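Local coordinates for phenazine biosynthesis protein, PhzF family (Bacillus anthracis, PDB 3EDN) that probably acts as an isomerase of the PhzF family, with a diaminopimelate epimerase-like fold, though its substrate is not established, at residues A[239-244]-A[250-255]; A[270-275]-A[279-284]. All coordinates share one frame; numbering follows the deposited sequence. Where two conformers were deposited one is given.

Two contacts illustrate how one lobe of a diaminopimelate epimerase-like protein is assembled. Contact 1 lays helix 230-244 on strand 251-258 through apolar side chains alone, whereas contact 2 pairs strands 266-273 and 282-298 edge to edge through backbone hydrogen bonds. Their centres lie about 9 Å apart, and strands 251-258 and 266-273 are neighbours, joined by probable hydrogen bonds from Val270 N to Leu254 O and from Lys274 N to His250 O. Both contacts are partly buried. The helix covers apolar side chains in each: Met252 and Leu254 in contact 1, Val272, Leu281 and Ile283 in contact 2. Polar groups and waters gather on the other face and at the turn of contact 2.

Contact 1 of 2, residues A[239-244]-A[250-255]; sequences YYATYV and HEMELI
Tyr240 meets Leu254 and Met252 in two different ways, one over the face of its ring and the other at the rim, which makes this small helix-on-strand contact a clear example of one aromatic group serving two apolar partners. The first interaction is a CH-pi contact. Leu254 CD1 lies 4.1 Å from the centroid of the Tyr240 ring and 22° off its normal, somewhat toward the CG side, with CG of Tyr240 the nearest atom to CD1 of Leu254 at 3.9 Å. Leu254 CG sits between its own backbone N and carbonyl carbon (chi1 69°). The leucine and tyrosine side chains run past each other in opposite directions.

The second kind is apolar contact at the ring edge. Met252, built as selenomethionine, bends at both chi2 and chi3, and in the conformer given its terminal methyl CE comes 3.5 Å from Tyr240 CD2, close to the ring plane. The same CE lies 4.0 Å from Ala241 CB, so that one methyl group touches two successive helix residues. Because a second conformer was deposited for Met252, this part of the packing is less certain than the leucine contact.

The segments of helix and strand pass at 10.1 Å between axes and at 107° between their directions, and only 177 Å² is buried between them. Helix 230-244 thus lies across the strands: Ala241 also touches Val272 of strand 266-273, the neighbour that pairs with Met252 and Leu254 through the backbone, while Tyr239 packs against strands 156-159 and 163-168.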
loop_
_atom_site.group_PDB
_atom_site.type_symbol
_atom_site.label_atom_id
_atom_site.label_comp_id
_atom_site.label_asym_id
_atom_site.label_seq_id
_atom_site.Cartn_x
_atom_site.Cartn_y
_atom_site.Cartn_z
ATOM N N TYR A 239 -19.455 -28.737 15.235
ATOM C CA TYR A 239 -19.271 -29.871 16.122
ATOM C C TYR A 239 -20.574 -30.150 16.871
ATOM O O TYR A 239 -21.026 -31.294 16.959
ATOM C CB TYR A 239 -18.131 -29.562 17.099
ATOM C CG TYR A 239 -17.802 -30.683 18.044
ATOM C CD1 TYR A 239 -16.752 -31.559 17.780
ATOM C CD2 TYR A 239 -18.515 -30.850 19.223
ATOM C CE1 TYR A 239 -16.443 -32.582 18.661
ATOM C CE2 TYR A 239 -18.208 -31.870 20.111
ATOM C CZ TYR A 239 -17.196 -32.741 19.815
ATOM O OH TYR A 239 -16.901 -33.718 20.723
ATOM N N TYR A 240 -21.198 -29.105 17.406
ATOM C CA TYR A 240 -22.446 -29.240 18.154
ATOM C C TYR A 240 -23.518 -29.877 17.293
ATOM O O TYR A 240 -24.210 -30.801 17.733
ATOM C CB TYR A 240 -22.892 -27.847 18.599
ATOM C CG TYR A 240 -24.041 -27.777 19.580
ATOM C CD1 TYR A 240 -23.839 -28.003 20.931
ATOM C CD2 TYR A 240 -25.316 -27.438 19.152
ATOM C CE1 TYR A 240 -24.876 -27.906 21.840
ATOM C CE2 TYR A 240 -26.363 -27.337 20.045
ATOM C CZ TYR A 240 -26.136 -27.574 21.385
ATOM O OH TYR A 240 -27.171 -27.475 22.287
ATOM N N ALA A 241 -23.645 -29.390 16.065
ATOM C CA ALA A 241 -24.650 -29.886 15.129
ATOM C C ALA A 241 -24.350 -31.313 14.666
ATOM O O ALA A 241 -25.251 -31.997 14.200
ATOM C CB ALA A 241 -24.758 -28.947 13.920
ATOM N N THR A 242 -23.095 -31.748 14.788
ATOM C CA THR A 242 -22.665 -33.057 14.278
ATOM C C THR A 242 -22.631 -34.132 15.373
ATOM O O THR A 242 -22.932 -35.306 15.096
ATOM C CB THR A 242 -21.282 -32.953 13.573
ATOM O OG1 THR A 242 -21.332 -31.940 12.556
ATOM C CG2 THR A 242 -20.896 -34.286 12.911
ATOM N N TYR A 243 -22.300 -33.739 16.605
ATOM C CA TYR A 243 -22.110 -34.693 17.704
ATOM C C TYR A 243 -23.043 -34.523 18.896
ATOM O O TYR A 243 -23.224 -35.459 19.683
ATOM C CB TYR A 243 -20.669 -34.618 18.235
ATOM C CG TYR A 243 -19.602 -34.913 17.207
ATOM C CD1 TYR A 243 -19.347 -36.216 16.787
ATOM C CD2 TYR A 243 -18.840 -33.892 16.663
ATOM C CE1 TYR A 243 -18.366 -36.481 15.851
ATOM C CE2 TYR A 243 -17.860 -34.146 15.724
ATOM C CZ TYR A 243 -17.628 -35.443 15.315
ATOM O OH TYR A 243 -16.649 -35.677 14.371
ATOM N N VAL A 244 -23.624 -33.335 19.062
ATOM C CA VAL A 244 -24.333 -33.033 20.300
ATOM C C VAL A 244 -25.844 -32.951 20.096
ATOM O O VAL A 244 -26.603 -33.690 20.730
ATOM C CB VAL A 244 -23.800 -31.746 20.974
ATOM C CG1 VAL A 244 -24.460 -31.536 22.334
ATOM C CG2 VAL A 244 -22.288 -31.807 21.124
ATOM N N HIS A 250 -33.219 -27.770 8.630
ATOM C CA HIS A 250 -32.805 -26.617 7.841
ATOM C C HIS A 250 -31.781 -25.703 8.527
ATOM O O HIS A 250 -30.722 -25.433 7.974
ATOM C CB HIS A 250 -34.037 -25.829 7.354
ATOM C CG HIS A 250 -33.706 -24.551 6.646
ATOM N ND1 HIS A 250 -34.435 -23.396 6.824
ATOM C CD2 HIS A 250 -32.724 -24.244 5.763
ATOM C CE1 HIS A 250 -33.918 -22.431 6.082
ATOM N NE2 HIS A 250 -32.879 -22.920 5.428
ATOM N N GLU A 251 -32.091 -25.243 9.729
ATOM C CA GLU A 251 -31.294 -24.173 10.324
ATOM C C GLU A 251 -31.364 -24.258 11.830
ATOM O O GLU A 251 -32.416 -24.503 12.410
ATOM C CB GLU A 251 -31.828 -22.797 9.867
ATOM C CG GLU A 251 -33.345 -22.596 10.134
ATOM C CD GLU A 251 -33.930 -21.306 9.563
ATOM O OE1 GLU A 251 -33.263 -20.620 8.761
ATOM O OE2 GLU A 251 -35.087 -20.986 9.922
HETATM N N MSE A 252 -30.230 -24.031 12.480
HETATM C CA MSE A 252 -30.216 -23.918 13.919
HETATM C C MSE A 252 -29.160 -22.888 14.283
HETATM O O MSE A 252 -28.298 -22.569 13.475
HETATM C CB MSE A 252 -29.896 -25.273 14.531
HETATM C CG MSE A 252 -28.546 -25.775 14.113
HETATM SE SE MSE A 252 -27.245 -25.278 15.445
HETATM C CE MSE A 252 -27.316 -26.988 16.344
ATOM N N GLU A 253 -29.259 -22.334 15.476
ATOM C CA GLU A 253 -28.199 -21.455 15.930
ATOM C C GLU A 253 -27.886 -21.721 17.383
ATOM O O GLU A 253 -28.716 -22.251 18.128
ATOM C CB GLU A 253 -28.541 -19.983 15.692
ATOM C CG GLU A 253 -29.401 -19.317 16.732
ATOM C CD GLU A 253 -29.793 -17.913 16.290
ATOM O OE1 GLU A 253 -29.338 -16.934 16.925
ATOM O OE2 GLU A 253 -30.511 -17.788 15.268
ATOM N N LEU A 254 -26.667 -21.382 17.774
ATOM C CA LEU A 254 -26.283 -21.479 19.162
ATOM C C LEU A 254 -25.321 -20.356 19.485
ATOM O O LEU A 254 -24.744 -19.759 18.586
ATOM C CB LEU A 254 -25.609 -22.823 19.435
ATOM C CG LEU A 254 -24.228 -23.067 18.818
ATOM C CD1 LEU A 254 -23.395 -23.981 19.727
ATOM C CD2 LEU A 254 -24.313 -23.606 17.400
ATOM N N ILE A 255 -25.157 -20.080 20.767
ATOM C CA ILE A 255 -24.187 -19.081 21.200
ATOM C C ILE A 255 -23.125 -19.842 21.959
ATOM O O ILE A 255 -23.440 -20.716 22.783
ATOM C CB ILE A 255 -24.803 -17.977 22.093
ATOM C CG1 ILE A 255 -25.949 -17.274 21.353
ATOM C CG2 ILE A 255 -23.750 -16.943 22.436
ATOM C CD1 ILE A 255 -26.709 -16.236 22.192
#

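Contact 2 of 2, residues A[270-275]-A[279-284]; sequences VYVTKD and EKLQID
Tyr271 and Asp284 form an antiparallel hydrogen-bonded pair, with Tyr271 N to Asp284 O 2.8 Å and Asp284 N to Tyr271 O 3.0 Å. Their side chains cross at about a right angle, Tyr271 CD2 4.0 Å from Asp284 CB, ring and carboxylate planes 62° apart. Thr273 N to Gln282 O and Gln282 N to Thr273 O, both 2.9 Å, repeat the pattern. At this end of a beta hairpin the intervening non-hydrogen-bonded pair, Val272 and Ile283, turns its side chains to the opposite face.

That face is the tight one. Val272 spreads two methyls over two partners: CG1, anti to the backbone N (chi1 -174°), meets Leu281 CD1 at 3.8 Å, while CG2 touches Ile283 CD1 of the side chain lying alongside. Val270 CG1 and Ile283 CG2 continue the row, and helix 230-244 covers it through Ala238, Ala241 and Thr242.

The face of Tyr271, Thr273, Gln282 and Asp284 is looser and wetter. One water is hydrogen-bonded to Thr273 OG1 and donates to Asp284 OD2 at 2.6 Å, with Gln282 O also within reach. Gln282 NE2 donates to Asp284 OD2 on its syn side at 3.2 Å, that oxygen nearly in the amide plane. Toward the turn a second water donates to Thr273 O and Lys280 O and accepts from Asp275 N.

The Asp284 carboxylate, buried and gripped by the amide, the water and a salt bridge from OD1 to Arg122, is therefore probably ionised.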
loop_
_atom_site.group_PDB
_atom_site.type_symbol
_atom_site.label_atom_id
_atom_site.label_comp_id
_atom_site.label_asym_id
_atom_site.label_seq_id
_atom_site.Cartn_x
_atom_site.Cartn_y
_atom_site.Cartn_z
ATOM N N VAL A 270 -23.386 -18.717 16.368
ATOM C CA VAL A 270 -23.060 -19.602 15.252
ATOM C C VAL A 270 -24.326 -20.123 14.608
ATOM O O VAL A 270 -25.187 -20.659 15.310
ATOM C CB VAL A 270 -22.145 -20.767 15.675
ATOM C CG1 VAL A 270 -21.682 -21.555 14.428
ATOM C CG2 VAL A 270 -20.952 -20.237 16.491
ATOM N N TYR A 271 -24.434 -19.940 13.296
ATOM C CA TYR A 271 -25.593 -20.416 12.535
ATOM C C TYR A 271 -25.181 -21.616 11.699
ATOM O O TYR A 271 -24.181 -21.567 10.962
ATOM C CB TYR A 271 -26.114 -19.322 11.601
ATOM C CG TYR A 271 -26.377 -18.011 12.292
ATOM C CD1 TYR A 271 -27.660 -17.640 12.642
ATOM C CD2 TYR A 271 -25.324 -17.151 12.616
ATOM C CE1 TYR A 271 -27.904 -16.429 13.297
ATOM C CE2 TYR A 271 -25.553 -15.966 13.255
ATOM C CZ TYR A 271 -26.835 -15.604 13.588
ATOM O OH TYR A 271 -27.049 -14.398 14.233
ATOM N N VAL A 272 -25.934 -22.706 11.832
ATOM C CA VAL A 272 -25.619 -23.938 11.118
ATOM C C VAL A 272 -26.790 -24.236 10.199
ATOM O O VAL A 272 -27.927 -24.331 10.664
ATOM C CB VAL A 272 -25.432 -25.109 12.079
ATOM C CG1 VAL A 272 -24.964 -26.344 11.308
ATOM C CG2 VAL A 272 -24.421 -24.750 13.159
ATOM N N THR A 273 -26.512 -24.321 8.902
ATOM C CA THR A 273 -27.581 -24.498 7.910
ATOM C C THR A 273 -27.326 -25.745 7.084
ATOM O O THR A 273 -26.185 -26.053 6.727
ATOM C CB THR A 273 -27.667 -23.280 6.982
ATOM O OG1 THR A 273 -27.992 -22.123 7.766
ATOM C CG2 THR A 273 -28.736 -23.478 5.906
ATOM N N LYS A 274 -28.380 -26.492 6.787
ATOM C CA LYS A 274 -28.221 -27.537 5.796
ATOM C C LYS A 274 -29.229 -27.356 4.678
ATOM O O LYS A 274 -30.367 -26.932 4.896
ATOM C CB LYS A 274 -28.277 -28.936 6.394
ATOM C CG LYS A 274 -29.545 -29.270 7.116
ATOM C CD LYS A 274 -29.373 -30.565 7.926
ATOM C CE LYS A 274 -30.426 -30.659 9.015
ATOM N NZ LYS A 274 -30.465 -32.003 9.660
ATOM N N ASP A 275 -28.763 -27.631 3.473
ATOM C CA ASP A 275 -29.600 -27.547 2.301
ATOM C C ASP A 275 -29.521 -28.895 1.625
ATOM O O ASP A 275 -28.471 -29.533 1.646
ATOM C CB ASP A 275 -29.085 -26.452 1.370
ATOM C CG ASP A 275 -29.972 -26.254 0.156
ATOM O OD1 ASP A 275 -30.771 -25.292 0.174
ATOM O OD2 ASP A 275 -29.883 -27.053 -0.815
ATOM N N GLU A 279 -23.368 -30.764 0.298
ATOM C CA GLU A 279 -22.666 -31.918 0.858
ATOM C C GLU A 279 -22.223 -31.697 2.295
ATOM O O GLU A 279 -22.042 -32.650 3.038
ATOM C CB GLU A 279 -21.432 -32.248 0.020
ATOM C CG GLU A 279 -21.751 -32.725 -1.376
ATOM C CD GLU A 279 -20.586 -33.458 -2.021
ATOM O OE1 GLU A 279 -19.450 -33.426 -1.471
ATOM O OE2 GLU A 279 -20.816 -34.070 -3.083
ATOM N N LYS A 280 -22.035 -30.437 2.677
ATOM C CA LYS A 280 -21.564 -30.109 4.016
ATOM C C LYS A 280 -22.503 -29.103 4.656
ATOM O O LYS A 280 -23.297 -28.444 3.975
ATOM C CB LYS A 280 -20.153 -29.496 3.964
ATOM C CG LYS A 280 -19.041 -30.441 3.483
ATOM C CD LYS A 280 -18.544 -31.369 4.577
ATOM C CE LYS A 280 -17.308 -32.186 4.133
ATOM N NZ LYS A 280 -16.012 -31.439 4.362
ATOM N N LEU A 281 -22.386 -28.957 5.966
ATOM C CA LEU A 281 -23.091 -27.884 6.658
ATOM C C LEU A 281 -22.554 -26.538 6.187
ATOM O O LEU A 281 -21.405 -26.420 5.736
ATOM C CB LEU A 281 -22.943 -28.013 8.184
ATOM C CG LEU A 281 -23.470 -29.295 8.842
ATOM C CD1 LEU A 281 -23.043 -29.406 10.293
ATOM C CD2 LEU A 281 -24.983 -29.374 8.748
ATOM N N GLN A 282 -23.416 -25.530 6.256
ATOM C CA GLN A 282 -22.994 -24.152 6.019
ATOM C C GLN A 282 -22.873 -23.500 7.381
ATOM O O GLN A 282 -23.757 -23.654 8.224
ATOM C CB GLN A 282 -24.034 -23.416 5.181
ATOM C CG GLN A 282 -23.783 -21.935 5.048
ATOM C CD GLN A 282 -24.881 -21.239 4.284
ATOM O OE1 GLN A 282 -25.224 -21.640 3.170
ATOM N NE2 GLN A 282 -25.436 -20.180 4.872
ATOM N N ILE A 283 -21.761 -22.803 7.609
ATOM C CA ILE A 283 -21.498 -22.169 8.907
ATOM C C ILE A 283 -21.360 -20.675 8.728
ATOM O O ILE A 283 -20.538 -20.217 7.933
ATOM C CB ILE A 283 -20.215 -22.725 9.580
ATOM C CG1 ILE A 283 -20.360 -24.226 9.856
ATOM C CG2 ILE A 283 -19.896 -21.951 10.878
ATOM C CD1 ILE A 283 -21.427 -24.558 10.886
ATOM N N ASP A 284 -22.192 -19.929 9.443
ATOM C CA ASP A 284 -22.004 -18.484 9.590
ATOM C C ASP A 284 -21.724 -18.154 11.049
ATOM O O ASP A 284 -22.172 -18.839 11.963
ATOM C CB ASP A 284 -23.267 -17.723 9.175
ATOM C CG ASP A 284 -23.728 -18.060 7.754
ATOM O OD1 ASP A 284 -23.055 -17.663 6.786
ATOM O OD2 ASP A 284 -24.794 -18.706 7.596
HETATM O O HOH W 1 -25.455 -21.150 8.278
HETATM O O HOH W 2 -25.774 -27.010 3.881
#